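PDB 4AKX: EXOU from Pseudomonas aeruginosa, which acts as a type III secretion toxin, probably a patatin-like phospholipase that damages host-cell membranes, and forms a complex with the chaperone SpcU. Local coordinates for residues P55-L60 with Q71-P76; T492-A497 with R515-R520; N65-L70 with R448-S453. One frame throughout, in Å; residues are numbered along the deposited sequence.

Interaction 1 of 3, residues P55-L60 with Q71-P76; sequences PRQITL and QLSRPP
Thr59 N donates to Gln71 O at 2.7 Å, the shortest polar bond of this contact. The return bond, Gln71 N to Thr59 O, is 2.8 Å. The strand segments 58-60 and 71-73 run antiparallel, at 173°. Farther along, Arg56 O receives the backbone N-H of Ser73, with N to O 3.0 Å and an N-H...O angle of 169°. The donor sits above the carbonyl plane. Ser73 OG adds a weak contact to the same oxygen.

The Arg56 side chain bends at chi3 (69°), and its guanidinium enters between Leu72 and the proline pair. Leu72 CD1 lies over one face, away from its centre. Pro75 CA and Pro76 CD cover the opposite face, with Arg56 NH2 3.6 Å from Pro75 CA.

The side chains of Ile58 and Leu72 run in parallel, and Ile58 CD1 meets Leu72 CD1 at 3.7 Å. Met465 and Val469 of helix 463-472 pack against this apolar side. The amide of Gln71 turns elsewhere, where its NE2 bonds Ser446 OG.

On its other side, segment 55-60 meets strand 50-53. There Gln57, with a positive phi, and Ile58 both face Ala53 in a G1 beta bulge. The pairing with 71-76 is that of a beta hairpin, strands 58-63 and 68-73, inside an antiparallel sheet.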
loop_
_atom_site.group_PDB
_atom_site.type_symbol
_atom_site.label_atom_id
_atom_site.label_comp_id
_atom_site.label_asym_id
_atom_site.label_seq_id
_atom_site.Cartn_x
_atom_site.Cartn_y
_atom_site.Cartn_z
ATOM N N PRO B 55 52.580 4.665 -9.464
ATOM C CA PRO B 55 51.929 5.230 -10.645
ATOM C C PRO B 55 50.493 5.609 -10.334
ATOM O O PRO B 55 49.979 6.594 -10.880
ATOM C CB PRO B 55 51.940 4.065 -11.647
ATOM C CG PRO B 55 52.950 3.094 -11.119
ATOM C CD PRO B 55 52.889 3.232 -9.639
ATOM N N ARG B 56 49.862 4.832 -9.441
ATOM C CA ARG B 56 48.446 5.005 -9.104
ATOM C C ARG B 56 48.219 5.727 -7.789
ATOM O O ARG B 56 47.124 5.710 -7.259
ATOM C CB ARG B 56 47.698 3.663 -9.171
ATOM C CG ARG B 56 47.522 3.193 -10.607
ATOM C CD ARG B 56 46.640 1.982 -10.750
ATOM N NE ARG B 56 45.257 2.306 -10.438
ATOM C CZ ARG B 56 44.289 1.399 -10.334
ATOM N NH1 ARG B 56 44.541 0.106 -10.553
ATOM N NH2 ARG B 56 43.062 1.781 -10.017
ATOM N N GLN B 57 49.277 6.355 -7.280
ATOM C CA GLN B 57 49.217 7.407 -6.254
ATOM C C GLN B 57 48.552 6.975 -4.956
ATOM O O GLN B 57 47.842 7.766 -4.313
ATOM C CB GLN B 57 48.569 8.670 -6.802
ATOM C CG GLN B 57 49.410 9.363 -7.858
ATOM C CD GLN B 57 48.564 10.108 -8.872
ATOM O OE1 GLN B 57 47.805 9.506 -9.640
ATOM N NE2 GLN B 57 48.680 11.425 -8.876
ATOM N N ILE B 58 48.793 5.720 -4.569
ATOM C CA ILE B 58 48.118 5.111 -3.418
ATOM C C ILE B 58 48.266 5.988 -2.145
ATOM O O ILE B 58 49.377 6.238 -1.673
ATOM C CB ILE B 58 48.660 3.675 -3.119
ATOM C CG1 ILE B 58 48.896 2.813 -4.392
ATOM C CG2 ILE B 58 47.749 2.960 -2.156
ATOM C CD1 ILE B 58 47.653 2.432 -5.171
ATOM N N THR B 59 47.151 6.463 -1.593
ATOM C CA THR B 59 47.181 7.062 -0.246
ATOM C C THR B 59 46.385 6.278 0.788
ATOM O O THR B 59 45.206 6.011 0.588
ATOM C CB THR B 59 46.652 8.478 -0.248
ATOM O OG1 THR B 59 47.479 9.276 -1.083
ATOM C CG2 THR B 59 46.697 9.040 1.141
ATOM N N LEU B 60 47.029 5.943 1.904
ATOM C CA LEU B 60 46.344 5.298 3.006
ATOM C C LEU B 60 46.214 6.208 4.249
ATOM O O LEU B 60 47.220 6.692 4.804
ATOM C CB LEU B 60 47.037 3.987 3.365
ATOM C CG LEU B 60 47.039 2.900 2.295
ATOM C CD1 LEU B 60 48.009 1.775 2.655
ATOM C CD2 LEU B 60 45.623 2.360 2.068
ATOM N N GLN B 71 42.887 6.057 -0.925
ATOM C CA GLN B 71 42.651 6.958 -2.054
ATOM C C GLN B 71 43.660 6.676 -3.164
ATOM O O GLN B 71 44.846 6.441 -2.903
ATOM C CB GLN B 71 42.744 8.405 -1.616
ATOM C CG GLN B 71 42.058 9.374 -2.552
ATOM C CD GLN B 71 42.650 10.771 -2.478
ATOM O OE1 GLN B 71 43.084 11.229 -1.418
ATOM N NE2 GLN B 71 42.666 11.456 -3.606
ATOM N N LEU B 72 43.194 6.684 -4.405
ATOM C CA LEU B 72 43.971 6.101 -5.480
ATOM C C LEU B 72 43.494 6.704 -6.784
ATOM O O LEU B 72 42.323 7.044 -6.920
ATOM C CB LEU B 72 43.809 4.587 -5.448
ATOM C CG LEU B 72 44.001 3.618 -6.611
ATOM C CD1 LEU B 72 44.044 2.179 -6.093
ATOM C CD2 LEU B 72 42.877 3.746 -7.625
ATOM N N SER B 73 44.423 6.890 -7.717
ATOM C CA SER B 73 44.119 7.483 -9.012
ATOM C C SER B 73 43.139 6.614 -9.784
ATOM O O SER B 73 43.221 5.381 -9.739
ATOM C CB SER B 73 45.399 7.655 -9.831
ATOM O OG SER B 73 45.926 6.388 -10.202
ATOM N N ARG B 74 42.231 7.262 -10.509
ATOM C CA ARG B 74 41.313 6.568 -11.407
ATOM C C ARG B 74 42.054 5.508 -12.221
ATOM O O ARG B 74 43.198 5.713 -12.609
ATOM C CB ARG B 74 40.613 7.566 -12.338
ATOM C CG ARG B 74 39.594 8.467 -11.650
ATOM C CD ARG B 74 38.406 7.659 -11.142
ATOM N NE ARG B 74 37.636 7.086 -12.245
ATOM C CZ ARG B 74 36.357 7.395 -12.505
ATOM N NH1 ARG B 74 35.676 8.253 -11.726
ATOM N NH2 ARG B 74 35.755 6.825 -13.543
ATOM N N PRO B 75 41.406 4.367 -12.470
ATOM C CA PRO B 75 42.030 3.222 -13.100
ATOM C C PRO B 75 42.479 3.563 -14.474
ATOM O O PRO B 75 42.123 4.599 -14.989
ATOM C CB PRO B 75 40.893 2.209 -13.207
ATOM C CG PRO B 75 39.900 2.638 -12.185
ATOM C CD PRO B 75 39.984 4.132 -12.198
ATOM N N PRO B 76 43.239 2.669 -15.087
ATOM C CA PRO B 76 43.750 2.939 -16.410
ATOM C C PRO B 76 42.622 2.924 -17.450
ATOM O O PRO B 76 41.740 2.053 -17.405
ATOM C CB PRO B 76 44.729 1.780 -16.644
ATOM C CG PRO B 76 44.155 0.648 -15.862
ATOM C CD PRO B 76 43.500 1.283 -14.653
#

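Interaction 2 of 3, residues T492-A497 with R515-R520; sequences TELTVA and RSALQR
The apolar part of this contact centres on Leu494 and Ala517. The methyl of Ala517 points at the opposing helix and rests against its backbone, with Ala517 CB 3.7 Å from Leu494 CA. Leu494 CB is 3.8 Å from the same methyl. These two residues also mark the closest backbone approach, CA to CA 5.2 Å. The methyl of Ala517 thus sits where the two backbones come nearest. The Leu494 side chain leaves with CG opposite its backbone N (chi1 178°). One branch, CD1, then reaches the side of Leu518, 4.2 Å from Leu518 CG. Leu538 and His546 also touch Leu494, and Leu510 and Ser560 touch Leu518. Both leucines are buried.

The charged part lies beside this apolar patch. Glu493 stretches out in an extended chain, and its CG passes the methyl of Ala517. The side chains of Glu493 and Arg520 cross at about a right angle. Glu493 OE1 and OE2 both lie 3.4 Å from Arg520 NE. The hydrogen bond goes to OE2, which sits at the edge of the guanidinium and in its plane. This is a salt bridge, but its hydrogen bond is weak and bent, at 142°. OE1 also lies beside Arg520 CD. The carboxylate and guanidinium planes are 49° apart, so the two groups do not meet as a flat, two-pronged pair. The pair forms at the partly exposed margin, and the surrounding solvent would probably weaken the attraction.

The two helix segments run antiparallel, with axes 8.7 Å apart. This is antiparallel helix-helix packing between helices 474-502 and 512-524, within the middle helical domain of the ExoU toxin.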
loop_
_atom_site.group_PDB
_atom_site.type_symbol
_atom_site.label_atom_id
_atom_site.label_comp_id
_atom_site.label_asym_id
_atom_site.label_seq_id
_atom_site.Cartn_x
_atom_site.Cartn_y
_atom_site.Cartn_z
ATOM N N THR B 492 51.591 -21.626 -6.735
ATOM C CA THR B 492 52.399 -22.342 -7.724
ATOM C C THR B 492 52.549 -23.804 -7.316
ATOM O O THR B 492 52.485 -24.727 -8.160
ATOM C CB THR B 492 53.795 -21.715 -7.846
ATOM O OG1 THR B 492 53.663 -20.382 -8.344
ATOM C CG2 THR B 492 54.692 -22.535 -8.766
ATOM N N GLU B 493 52.778 -24.000 -6.013
ATOM C CA GLU B 493 53.105 -25.316 -5.460
ATOM C C GLU B 493 51.908 -26.248 -5.727
ATOM O O GLU B 493 52.062 -27.385 -6.185
ATOM C CB GLU B 493 53.436 -25.175 -3.969
ATOM C CG GLU B 493 53.672 -26.475 -3.219
ATOM C CD GLU B 493 53.862 -26.273 -1.699
ATOM O OE1 GLU B 493 54.083 -25.109 -1.257
ATOM O OE2 GLU B 493 53.778 -27.277 -0.935
ATOM N N LEU B 494 50.712 -25.684 -5.552
ATOM C CA LEU B 494 49.471 -26.361 -5.852
ATOM C C LEU B 494 49.292 -26.645 -7.320
ATOM O O LEU B 494 48.624 -27.587 -7.672
ATOM C CB LEU B 494 48.299 -25.530 -5.367
ATOM C CG LEU B 494 46.900 -26.072 -5.638
ATOM C CD1 LEU B 494 46.681 -27.365 -4.885
ATOM C CD2 LEU B 494 45.860 -25.028 -5.221
ATOM N N THR B 495 49.830 -25.790 -8.177
ATOM C CA THR B 495 49.660 -25.953 -9.628
ATOM C C THR B 495 50.555 -27.061 -10.166
ATOM O O THR B 495 50.144 -27.831 -11.054
ATOM C CB THR B 495 49.923 -24.641 -10.369
ATOM O OG1 THR B 495 49.064 -23.639 -9.820
ATOM C CG2 THR B 495 49.625 -24.785 -11.816
ATOM N N VAL B 496 51.762 -27.156 -9.601
ATOM C CA VAL B 496 52.676 -28.260 -9.900
ATOM C C VAL B 496 52.036 -29.584 -9.567
ATOM O O VAL B 496 52.261 -30.563 -10.241
ATOM C CB VAL B 496 53.942 -28.153 -9.052
ATOM C CG1 VAL B 496 54.822 -29.367 -9.233
ATOM C CG2 VAL B 496 54.669 -26.883 -9.379
ATOM N N ALA B 497 51.279 -29.611 -8.479
ATOM C CA ALA B 497 50.560 -30.798 -8.069
ATOM C C ALA B 497 49.464 -31.198 -9.086
ATOM O O ALA B 497 49.539 -32.283 -9.720
ATOM C CB ALA B 497 49.977 -30.579 -6.692
ATOM N N ARG B 515 47.203 -31.909 -1.172
ATOM C CA ARG B 515 46.818 -31.750 0.202
ATOM C C ARG B 515 47.787 -30.832 0.921
ATOM O O ARG B 515 47.374 -29.958 1.691
ATOM C CB ARG B 515 46.701 -33.092 0.901
ATOM C CG ARG B 515 45.285 -33.643 0.861
ATOM C CD ARG B 515 45.267 -35.095 1.285
ATOM N NE ARG B 515 44.359 -35.908 0.484
ATOM C CZ ARG B 515 44.508 -37.220 0.302
ATOM N NH1 ARG B 515 45.545 -37.856 0.851
ATOM N NH2 ARG B 515 43.629 -37.897 -0.444
ATOM N N SER B 516 49.072 -30.991 0.620
ATOM C CA SER B 516 50.116 -30.271 1.308
ATOM C C SER B 516 50.037 -28.808 0.999
ATOM O O SER B 516 50.259 -27.958 1.878
ATOM C CB SER B 516 51.443 -30.789 0.871
ATOM O OG SER B 516 51.471 -32.172 1.106
ATOM N N ALA B 517 49.735 -28.499 -0.257
ATOM C CA ALA B 517 49.652 -27.110 -0.668
ATOM C C ALA B 517 48.366 -26.533 -0.151
ATOM O O ALA B 517 48.338 -25.393 0.258
ATOM C CB ALA B 517 49.722 -26.983 -2.179
ATOM N N LEU B 518 47.282 -27.308 -0.185
ATOM C CA LEU B 518 46.042 -26.824 0.402
ATOM C C LEU B 518 46.213 -26.586 1.903
ATOM O O LEU B 518 45.642 -25.634 2.464
ATOM C CB LEU B 518 44.886 -27.759 0.103
ATOM C CG LEU B 518 44.428 -27.699 -1.334
ATOM C CD1 LEU B 518 43.652 -28.920 -1.749
ATOM C CD2 LEU B 518 43.598 -26.437 -1.512
ATOM N N GLN B 519 47.079 -27.385 2.528
ATOM C CA GLN B 519 47.469 -27.138 3.922
ATOM C C GLN B 519 48.232 -25.843 4.123
ATOM O O GLN B 519 48.146 -25.225 5.173
ATOM C CB GLN B 519 48.250 -28.308 4.478
ATOM C CG GLN B 519 47.334 -29.491 4.641
ATOM C CD GLN B 519 48.027 -30.734 5.096
ATOM O OE1 GLN B 519 49.240 -30.780 5.196
ATOM N NE2 GLN B 519 47.248 -31.755 5.396
ATOM N N ARG B 520 48.990 -25.443 3.114
ATOM C CA ARG B 520 49.826 -24.288 3.261
ATOM C C ARG B 520 48.982 -23.063 3.102
ATOM O O ARG B 520 49.210 -22.041 3.760
ATOM C CB ARG B 520 50.959 -24.305 2.247
ATOM C CG ARG B 520 52.200 -24.967 2.783
ATOM C CD ARG B 520 53.365 -24.839 1.824
ATOM N NE ARG B 520 54.350 -25.883 2.090
ATOM C CZ ARG B 520 55.130 -25.909 3.163
ATOM N NH1 ARG B 520 55.047 -24.947 4.074
ATOM N NH2 ARG B 520 55.989 -26.903 3.327
#

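Interaction 3 of 3, residues N65-L70 with R448-S453; sequences NGVTEL and RHTFAS
Thr68 to Leu70 pair antiparallel with His449 to Phe451, joining strands far apart in the chain. Strand 68-73 receives strand 446-451 as its neighbour, in the sheet that also holds strand 58-63. Leu70 and His449 form a hydrogen-bonded pair. Leu70 N to His449 O is 2.7 Å, and His449 N to Leu70 O is 2.8 Å. Phe451 N donates to Thr68 O at 2.8 Å, nearly straight onto the oxygen. The return bond from Thr68 N to Phe451 O is weak, and the place of that oxygen is less sure. Glu69 and Thr450 form the non-hydrogen-bonded pair between them, CA to CA 4.4 Å.

The side chains of Leu70 and Phe451 share one side of the sheet. Phe451 CG stands beside its backbone N (chi1 -55°), which turns the ring edge to Leu70. Leu70 CB lies in the ring plane, 3.9 Å from Phe451 CE1. Pro338, Ala457 and Ala460 also touch this ring.

The pairing makes strand 68-73 central to an antiparallel beta sheet, with its hairpin partner 58-63 along its other edge. The opposite side of the sheet carries Glu69 and Thr450. Glu69 OE2 passes the stem of Arg448, 3.8 Å from its CD. The charged groups stay apart, with Glu69 OE2 4.7 Å from Arg448 NH1.

Beyond the pairing, Thr68 OG1 donates to Gly66 O at 3.2 Å, in the carbonyl plane. A water joins Ala452 O to Asn65 O, the latter weakly. Ser453 is the N-cap of helix 454-459, and its OG accepts the backbone N-H of Glu456.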
loop_
_atom_site.group_PDB
_atom_site.type_symbol
_atom_site.label_atom_id
_atom_site.label_comp_id
_atom_site.label_asym_id
_atom_site.label_seq_id
_atom_site.Cartn_x
_atom_site.Cartn_y
_atom_site.Cartn_z
ATOM N N ASN B 65 40.019 4.515 15.179
ATOM C CA ASN B 65 39.248 3.333 15.556
ATOM C C ASN B 65 39.571 2.157 14.712
ATOM O O ASN B 65 38.930 1.103 14.817
ATOM C CB ASN B 65 37.752 3.604 15.559
ATOM C CG ASN B 65 37.182 3.848 14.181
ATOM O OD1 ASN B 65 37.872 4.265 13.246
ATOM N ND2 ASN B 65 35.891 3.645 14.069
ATOM N N GLY B 66 40.595 2.342 13.875
ATOM C CA GLY B 66 41.070 1.304 12.980
ATOM C C GLY B 66 40.822 1.598 11.517
ATOM O O GLY B 66 41.676 1.298 10.669
ATOM N N VAL B 67 39.648 2.172 11.209
ATOM C CA VAL B 67 39.169 2.243 9.824
ATOM C C VAL B 67 40.238 2.877 8.961
ATOM O O VAL B 67 40.737 3.965 9.277
ATOM C CB VAL B 67 37.866 3.056 9.680
ATOM C CG1 VAL B 67 37.499 3.214 8.210
ATOM C CG2 VAL B 67 36.742 2.420 10.469
ATOM N N THR B 68 40.596 2.181 7.891
ATOM C CA THR B 68 41.570 2.665 6.948
ATOM C C THR B 68 40.942 3.125 5.674
ATOM O O THR B 68 40.187 2.400 5.070
ATOM C CB THR B 68 42.504 1.560 6.588
ATOM O OG1 THR B 68 43.103 1.105 7.794
ATOM C CG2 THR B 68 43.572 2.076 5.619
ATOM N N GLU B 69 41.273 4.336 5.265
ATOM C CA GLU B 69 40.765 4.894 4.047
ATOM C C GLU B 69 41.847 4.880 2.958
ATOM O O GLU B 69 42.973 5.393 3.153
ATOM C CB GLU B 69 40.255 6.309 4.285
ATOM C CG GLU B 69 40.017 7.078 2.989
ATOM C CD GLU B 69 39.312 8.421 3.189
ATOM O OE1 GLU B 69 39.445 9.025 4.291
ATOM O OE2 GLU B 69 38.629 8.875 2.223
ATOM N N LEU B 70 41.485 4.294 1.812
ATOM C CA LEU B 70 42.333 4.270 0.626
ATOM C C LEU B 70 41.916 5.307 -0.417
ATOM O O LEU B 70 40.739 5.442 -0.736
ATOM C CB LEU B 70 42.300 2.887 0.023
ATOM C CG LEU B 70 42.944 2.654 -1.331
ATOM C CD1 LEU B 70 44.431 2.885 -1.199
ATOM C CD2 LEU B 70 42.683 1.224 -1.779
ATOM N N ARG B 448 37.998 6.693 -3.741
ATOM C CA ARG B 448 38.118 6.477 -2.308
ATOM C C ARG B 448 37.492 5.132 -1.941
ATOM O O ARG B 448 36.435 4.777 -2.450
ATOM C CB ARG B 448 37.416 7.597 -1.554
ATOM C CG ARG B 448 37.630 8.977 -2.159
ATOM C CD ARG B 448 37.290 10.073 -1.160
ATOM N NE ARG B 448 37.462 11.408 -1.733
ATOM C CZ ARG B 448 38.633 12.028 -1.878
ATOM N NH1 ARG B 448 39.762 11.427 -1.506
ATOM N NH2 ARG B 448 38.674 13.251 -2.401
ATOM N N HIS B 449 38.175 4.358 -1.111
ATOM C CA HIS B 449 37.613 3.119 -0.589
ATOM C C HIS B 449 37.914 3.030 0.863
ATOM O O HIS B 449 39.029 3.329 1.302
ATOM C CB HIS B 449 38.197 1.911 -1.283
ATOM C CG HIS B 449 37.923 1.858 -2.763
ATOM N ND1 HIS B 449 37.036 0.997 -3.304
ATOM C CD2 HIS B 449 38.480 2.570 -3.826
ATOM C CE1 HIS B 449 37.015 1.158 -4.643
ATOM N NE2 HIS B 449 37.899 2.122 -4.961
ATOM N N THR B 450 36.922 2.630 1.636
ATOM C CA THR B 450 37.049 2.676 3.061
ATOM C C THR B 450 37.044 1.257 3.526
ATOM O O THR B 450 36.261 0.450 3.047
ATOM C CB THR B 450 35.879 3.445 3.662
ATOM O OG1 THR B 450 35.935 4.820 3.226
ATOM C CG2 THR B 450 35.944 3.409 5.159
ATOM N N PHE B 451 37.960 0.911 4.403
ATOM C CA PHE B 451 37.993 -0.453 4.922
ATOM C C PHE B 451 37.958 -0.449 6.430
ATOM O O PHE B 451 38.034 0.614 7.066
ATOM C CB PHE B 451 39.219 -1.224 4.417
ATOM C CG PHE B 451 39.336 -1.241 2.933
ATOM C CD1 PHE B 451 39.914 -0.175 2.243
ATOM C CD2 PHE B 451 38.838 -2.289 2.230
ATOM C CE1 PHE B 451 39.974 -0.171 0.862
ATOM C CE2 PHE B 451 38.916 -2.313 0.855
ATOM C CZ PHE B 451 39.487 -1.254 0.162
ATOM N N ALA B 452 37.833 -1.634 7.014
ATOM C CA ALA B 452 37.631 -1.726 8.436
ATOM C C ALA B 452 38.941 -2.020 9.126
ATOM O O ALA B 452 39.016 -1.974 10.365
ATOM C CB ALA B 452 36.621 -2.780 8.743
ATOM N N SER B 453 39.984 -2.284 8.330
ATOM C CA SER B 453 41.307 -2.560 8.875
ATOM C C SER B 453 42.366 -2.327 7.818
ATOM O O SER B 453 42.064 -2.347 6.610
ATOM C CB SER B 453 41.382 -4.008 9.300
ATOM O OG SER B 453 41.353 -4.871 8.170
HETATM O O HOH W 1 37.344 -1.188 12.962
#

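Interactions 1 and 3 belong to one antiparallel sheet and share strand 68-73. Their centres are 15 Å apart and they touch: Leu70 packs on Ile58 and Leu60, and Gln71 meets Arg448. Their segments alternate along the chain. The hairpin is local, whereas interaction 3 brings in a strand from 378 residues later. Strand 446-451 leads into helix 454-459, so the sheet ties the N-terminal part of the chain to that helix and the helices that follow. Interaction 2 comes later in sequence, among those helices. Its centre lies 33 Å from interaction 1 and 32 Å from interaction 3, and it touches neither.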